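PDB 2WL9: catechol 2,3-dioxygenase from Rhodococcus sp., which probably catalyses the iron-dependent extradiol cleavage of catechols, opening the aromatic ring with dioxygen as a type I extradiol dioxygenase in aromatic hydrocarbon breakdown. Local coordinates for residues 42-47 and 128-133; 171-176 and 184-189. All blocks are in the same frame, centred on the assembly; numbering follows the deposited sequence.

Contact 1: residues 42-47 and 128-133; sequences YLRMDR and SPFHPG
R44 reaches along the loop to the carbonyl of S128 and holds it with two nitrogens. NH1 lies 2.7 Å from S128 O and NH2 lies 2.9 Å from the same atom. The oxygen sits near the guanidinium plane, beyond the outer end of the group. Both N-H groups converge on this one oxygen, which leaves the bonds bent (147° and 137°). The two nitrogens lie on opposite faces of the carbonyl plane. Within its own segment, R44 NH2 also binds R47 O at 3.1 Å, almost straight. Q31 takes a further bond from NH1 and the carbonyl of W48 one from NE. The guanidinium is thus fixed in rotation by three backbone oxygens and the side-chain oxygen of Q31.

F130 packs its ring against the backbone. F130 CG stands anti to the backbone N (chi1 174°), which carries the ring back to R44 and M45. R44 O meets the ring at its edge, 3.3 Å from F130 CE1. M45 O lies over one face, offset toward the rim, and P132 N lies over the opposite face. R44 CG lies 4.2 Å from F130 CD1.

H131 stacks on H131 of a second subunit. The 128-133 loop, which follows strand 115-120, lies against the end of strand 40-44. Strand 31-33 pairs with 40-44 on one side and strand 52-56 on the other; F130 also touches Q31 of strand 31-33.

Contact 2: residues 171-176 and 184-189; sequences GAVEYK and VGTPVF
F189 and E174 both turn CG anti to their own carbonyl carbon, with chi1 of -65° and -74°, and this brings the ring and the carboxylate together. The E174 chain is extended beyond CG and crosses the phenylalanine obliquely. Its OE1 comes 3.3 Å from F189 CB, and the carboxylate and ring planes are only 17° apart. The aliphatic part helps too, with E174 CB 3.6 Å from F189 CD2. OE1 has polar partners outside the pair, N246 and H196. Y175 brings its CD2 at a slant to F189 CE2, on the same side of the ring as E174 OE1, while its hydroxyl accepts a bond from the backbone N of S245.

The backbones form an antiparallel beta pairing whose regular bridges stop at V173. A172 and F189 are a hydrogen-bonded pair: F189 N gives a nearly straight bond to A172 O at 3.0 Å, and A172 N gives a more bent one to F189 O. V173 and V188 follow as a non-hydrogen-bonded pair. E174 N still bonds to P187 O at 3.1 Å. This pairing belongs to the metal-binding domain of the glyoxalase and extradiol dioxygenase superfamily. The F189 side chain lies about 6 Å from the bound iron. H149, H212, Y253 and E263 hold the metal.

Further out the contact is apolar. V173 CG1 meets T186 CB at 3.7 Å, and V173 CG2 touches V188 CG2. The K176 and T186 side chains run alongside each other, pointing the same way, and K176 CB packs on V184 CG1 at 3.8 Å. Outside the chain, L103 of a neighbouring subunit packs on V173 and A98 of the same subunit on K176.

From the N terminus, strand 6-14, helix 17-24 and strand 31-33 come before strand 40-44, and the N-terminal sheet is completed by 115-120. Contact 1 closes this long loop, as 128-133 returns to 42-47 with 80 residues between. The chain then enters the iron-binding half through strand 149-152 and helix 157-167. Contact 2 closes a short loop there, seven residues long, between neighbouring strands of the second sheet. The two neither nest nor cross: contact 1 is complete before contact 2 opens. Their centres are 34 Å apart, on opposite sides of the chain's centre. Contact 1 ties the linker region to the first sheet, while contact 2 joins strands within the second.

Contact 1: residues 42-47 and 128-133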
loop_
_atom_site.group_PDB
_atom_site.type_symbol
_atom_site.label_atom_id
_atom_site.label_comp_id
_atom_site.label_asym_id
_atom_site.label_seq_id
_atom_site.Cartn_x
_atom_site.Cartn_y
_atom_site.Cartn_z
ATOM N N TYR C 42 30.949 -25.988 -12.891
ATOM C CA TYR C 42 29.911 -25.528 -11.965
ATOM C C TYR C 42 28.614 -25.173 -12.680
ATOM O O TYR C 42 28.612 -24.778 -13.847
ATOM C CB TYR C 42 30.376 -24.303 -11.163
ATOM C CG TYR C 42 31.716 -24.452 -10.474
ATOM C CD1 TYR C 42 31.800 -24.767 -9.118
ATOM C CD2 TYR C 42 32.900 -24.270 -11.188
ATOM C CE1 TYR C 42 33.037 -24.913 -8.494
ATOM C CE2 TYR C 42 34.128 -24.413 -10.584
ATOM C CZ TYR C 42 34.195 -24.729 -9.240
ATOM O OH TYR C 42 35.429 -24.863 -8.662
ATOM N N LEU C 43 27.508 -25.302 -11.958
ATOM C CA LEU C 43 26.228 -24.839 -12.470
ATOM C C LEU C 43 25.769 -23.671 -11.616
ATOM O O LEU C 43 25.717 -23.762 -10.400
ATOM C CB LEU C 43 25.194 -25.969 -12.475
ATOM C CG LEU C 43 25.533 -27.211 -13.310
ATOM C CD1 LEU C 43 24.563 -28.360 -12.993
ATOM C CD2 LEU C 43 25.552 -26.912 -14.803
ATOM N N ARG C 44 25.448 -22.570 -12.273
ATOM C CA ARG C 44 25.085 -21.330 -11.597
ATOM C C ARG C 44 23.598 -21.061 -11.812
ATOM O O ARG C 44 23.080 -21.286 -12.909
ATOM C CB ARG C 44 25.951 -20.207 -12.173
ATOM C CG ARG C 44 25.661 -18.824 -11.661
ATOM C CD ARG C 44 26.602 -17.823 -12.300
ATOM N NE ARG C 44 26.635 -16.576 -11.545
ATOM C CZ ARG C 44 26.784 -15.368 -12.077
ATOM N NH1 ARG C 44 26.890 -15.213 -13.394
ATOM N NH2 ARG C 44 26.795 -14.309 -11.285
ATOM N N MET C 45 22.911 -20.599 -10.764
ATOM C CA MET C 45 21.466 -20.351 -10.832
ATOM C C MET C 45 21.101 -18.893 -10.546
ATOM O O MET C 45 19.949 -18.479 -10.752
ATOM C CB MET C 45 20.713 -21.239 -9.833
ATOM C CG MET C 45 20.843 -22.738 -10.060
ATOM S SD MET C 45 20.112 -23.669 -8.708
ATOM C CE MET C 45 18.371 -23.272 -8.882
ATOM N N ASP C 46 22.070 -18.125 -10.057
ATOM C CA ASP C 46 21.819 -16.760 -9.592
ATOM C C ASP C 46 23.127 -15.985 -9.442
ATOM O O ASP C 46 24.120 -16.336 -10.069
ATOM C CB ASP C 46 21.015 -16.765 -8.279
ATOM C CG ASP C 46 21.736 -17.477 -7.129
ATOM O OD1 ASP C 46 22.889 -17.931 -7.296
ATOM O OD2 ASP C 46 21.133 -17.585 -6.038
ATOM N N ARG C 47 23.117 -14.947 -8.605
ATOM C CA ARG C 47 24.300 -14.112 -8.352
ATOM C C ARG C 47 25.544 -14.889 -7.886
ATOM O O ARG C 47 26.672 -14.519 -8.225
ATOM C CB ARG C 47 23.969 -13.081 -7.281
ATOM C CG ARG C 47 23.546 -11.697 -7.746
ATOM C CD ARG C 47 23.705 -10.718 -6.559
ATOM N NE ARG C 47 23.387 -11.400 -5.303
ATOM C CZ ARG C 47 23.860 -11.082 -4.097
ATOM N NH1 ARG C 47 24.687 -10.053 -3.917
ATOM N NH2 ARG C 47 23.492 -11.808 -3.057
ATOM N N SER C 128 29.350 -10.220 -13.095
ATOM C CA SER C 128 28.963 -10.910 -14.318
ATOM C C SER C 128 27.596 -11.517 -14.085
ATOM O O SER C 128 27.486 -12.591 -13.493
ATOM C CB SER C 128 29.981 -11.986 -14.696
ATOM O OG SER C 128 29.838 -12.340 -16.061
ATOM N N PRO C 129 26.542 -10.814 -14.528
ATOM C CA PRO C 129 25.189 -11.209 -14.170
ATOM C C PRO C 129 24.842 -12.591 -14.687
ATOM O O PRO C 129 25.368 -13.019 -15.723
ATOM C CB PRO C 129 24.305 -10.152 -14.841
ATOM C CG PRO C 129 25.158 -9.472 -15.828
ATOM C CD PRO C 129 26.570 -9.604 -15.367
ATOM N N PHE C 130 23.978 -13.279 -13.948
ATOM C CA PHE C 130 23.447 -14.574 -14.359
ATOM C C PHE C 130 22.969 -14.541 -15.808
ATOM O O PHE C 130 22.181 -13.675 -16.198
ATOM C CB PHE C 130 22.311 -15.012 -13.431
ATOM C CG PHE C 130 21.611 -16.266 -13.876
ATOM C CD1 PHE C 130 22.217 -17.515 -13.725
ATOM C CD2 PHE C 130 20.345 -16.199 -14.450
ATOM C CE1 PHE C 130 21.571 -18.668 -14.144
ATOM C CE2 PHE C 130 19.688 -17.352 -14.875
ATOM C CZ PHE C 130 20.302 -18.591 -14.718
ATOM N N HIS C 131 23.468 -15.489 -16.591
ATOM C CA HIS C 131 23.139 -15.605 -17.999
ATOM C C HIS C 131 22.766 -17.060 -18.244
ATOM O O HIS C 131 23.641 -17.933 -18.236
ATOM C CB HIS C 131 24.336 -15.194 -18.860
ATOM C CG HIS C 131 23.999 -14.977 -20.303
ATOM N ND1 HIS C 131 23.015 -14.101 -20.716
ATOM C CD2 HIS C 131 24.532 -15.505 -21.431
ATOM C CE1 HIS C 131 22.946 -14.115 -22.036
ATOM N NE2 HIS C 131 23.863 -14.950 -22.495
ATOM N N PRO C 132 21.463 -17.331 -18.416
ATOM C CA PRO C 132 20.956 -18.699 -18.503
ATOM C C PRO C 132 21.458 -19.480 -19.721
ATOM O O PRO C 132 21.722 -18.891 -20.772
ATOM C CB PRO C 132 19.435 -18.501 -18.572
ATOM C CG PRO C 132 19.255 -17.128 -19.135
ATOM C CD PRO C 132 20.374 -16.340 -18.513
ATOM N N GLY C 133 21.594 -20.797 -19.567
ATOM C CA GLY C 133 22.061 -21.674 -20.645
ATOM C C GLY C 133 21.039 -21.920 -21.744
ATOM O O GLY C 133 21.326 -22.597 -22.734
#

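Contact 2: residues 171-176 and 184-189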
loop_
_atom_site.group_PDB
_atom_site.type_symbol
_atom_site.label_atom_id
_atom_site.label_comp_id
_atom_site.label_asym_id
_atom_site.label_seq_id
_atom_site.Cartn_x
_atom_site.Cartn_y
_atom_site.Cartn_z
ATOM N N GLY C 171 10.879 -29.289 11.394
ATOM C CA GLY C 171 9.893 -30.063 10.659
ATOM C C GLY C 171 9.516 -31.355 11.350
ATOM O O GLY C 171 9.790 -31.544 12.540
ATOM N N ALA C 172 8.872 -32.231 10.586
ATOM C CA ALA C 172 8.358 -33.499 11.090
ATOM C C ALA C 172 7.734 -34.252 9.925
ATOM O O ALA C 172 7.896 -33.866 8.760
ATOM C CB ALA C 172 7.323 -33.259 12.186
ATOM N N VAL C 173 7.014 -35.320 10.246
ATOM C CA VAL C 173 6.279 -36.094 9.251
ATOM C C VAL C 173 5.223 -35.224 8.567
ATOM O O VAL C 173 4.491 -34.500 9.231
ATOM C CB VAL C 173 5.601 -37.308 9.914
ATOM C CG1 VAL C 173 4.673 -38.011 8.926
ATOM C CG2 VAL C 173 6.654 -38.268 10.461
ATOM N N GLU C 174 5.150 -35.284 7.239
ATOM C CA GLU C 174 4.126 -34.517 6.533
ATOM C C GLU C 174 3.148 -35.368 5.742
ATOM O O GLU C 174 2.108 -34.885 5.316
ATOM C CB GLU C 174 4.753 -33.432 5.654
ATOM C CG GLU C 174 5.287 -32.264 6.460
ATOM C CD GLU C 174 5.678 -31.076 5.608
ATOM O OE1 GLU C 174 5.836 -31.240 4.385
ATOM O OE2 GLU C 174 5.845 -29.977 6.167
ATOM N N TYR C 175 3.484 -36.639 5.555
ATOM C CA TYR C 175 2.588 -37.564 4.877
ATOM C C TYR C 175 2.478 -38.863 5.643
ATOM O O TYR C 175 3.395 -39.226 6.375
ATOM C CB TYR C 175 3.109 -37.866 3.477
ATOM C CG TYR C 175 2.724 -36.866 2.421
ATOM C CD1 TYR C 175 1.617 -37.082 1.610
ATOM C CD2 TYR C 175 3.476 -35.712 2.217
ATOM C CE1 TYR C 175 1.257 -36.171 0.625
ATOM C CE2 TYR C 175 3.129 -34.797 1.233
ATOM C CZ TYR C 175 2.018 -35.034 0.444
ATOM O OH TYR C 175 1.664 -34.140 -0.538
ATOM N N LYS C 176 1.343 -39.541 5.484
ATOM C CA LYS C 176 1.195 -40.934 5.898
ATOM C C LYS C 176 0.692 -41.758 4.709
ATOM O O LYS C 176 -0.383 -41.485 4.175
ATOM C CB LYS C 176 0.236 -41.056 7.084
ATOM C CG LYS C 176 0.766 -40.475 8.393
ATOM C CD LYS C 176 -0.322 -40.318 9.439
ATOM C CE LYS C 176 -0.758 -41.633 10.033
ATOM N NZ LYS C 176 -1.873 -41.459 11.008
ATOM N N VAL C 184 3.029 -48.112 7.848
ATOM C CA VAL C 184 2.791 -46.767 7.324
ATOM C C VAL C 184 4.122 -46.088 6.989
ATOM O O VAL C 184 5.029 -46.054 7.819
ATOM C CB VAL C 184 2.020 -45.894 8.354
ATOM C CG1 VAL C 184 1.640 -44.544 7.753
ATOM C CG2 VAL C 184 0.769 -46.615 8.863
ATOM N N GLY C 185 4.235 -45.569 5.769
ATOM C CA GLY C 185 5.364 -44.730 5.384
ATOM C C GLY C 185 5.087 -43.319 5.868
ATOM O O GLY C 185 3.990 -42.793 5.653
ATOM N N THR C 186 6.073 -42.723 6.536
ATOM C CA THR C 186 5.928 -41.404 7.166
ATOM C C THR C 186 7.147 -40.512 6.903
ATOM O O THR C 186 7.948 -40.271 7.815
ATOM C CB THR C 186 5.690 -41.514 8.702
ATOM O OG1 THR C 186 6.700 -42.344 9.290
ATOM C CG2 THR C 186 4.301 -42.098 9.008
ATOM N N PRO C 187 7.279 -40.006 5.658
ATOM C CA PRO C 187 8.395 -39.138 5.260
ATOM C C PRO C 187 8.444 -37.835 6.046
ATOM O O PRO C 187 7.407 -37.209 6.270
ATOM C CB PRO C 187 8.104 -38.809 3.794
ATOM C CG PRO C 187 6.984 -39.647 3.383
ATOM C CD PRO C 187 6.275 -40.143 4.589
ATOM N N VAL C 188 9.653 -37.420 6.410
ATOM C CA VAL C 188 9.869 -36.215 7.198
ATOM C C VAL C 188 10.344 -35.108 6.277
ATOM O O VAL C 188 11.156 -35.348 5.391
ATOM C CB VAL C 188 10.903 -36.468 8.336
ATOM C CG1 VAL C 188 11.269 -35.175 9.073
ATOM C CG2 VAL C 188 10.354 -37.494 9.316
ATOM N N PHE C 189 9.811 -33.907 6.479
ATOM C CA PHE C 189 10.182 -32.736 5.687
ATOM C C PHE C 189 10.621 -31.632 6.627
ATOM O O PHE C 189 10.000 -31.406 7.670
ATOM C CB PHE C 189 8.992 -32.253 4.854
ATOM C CG PHE C 189 8.548 -33.228 3.799
ATOM C CD1 PHE C 189 8.811 -32.979 2.459
ATOM C CD2 PHE C 189 7.849 -34.384 4.140
ATOM C CE1 PHE C 189 8.406 -33.876 1.473
ATOM C CE2 PHE C 189 7.440 -35.282 3.163
ATOM C CZ PHE C 189 7.719 -35.026 1.827
#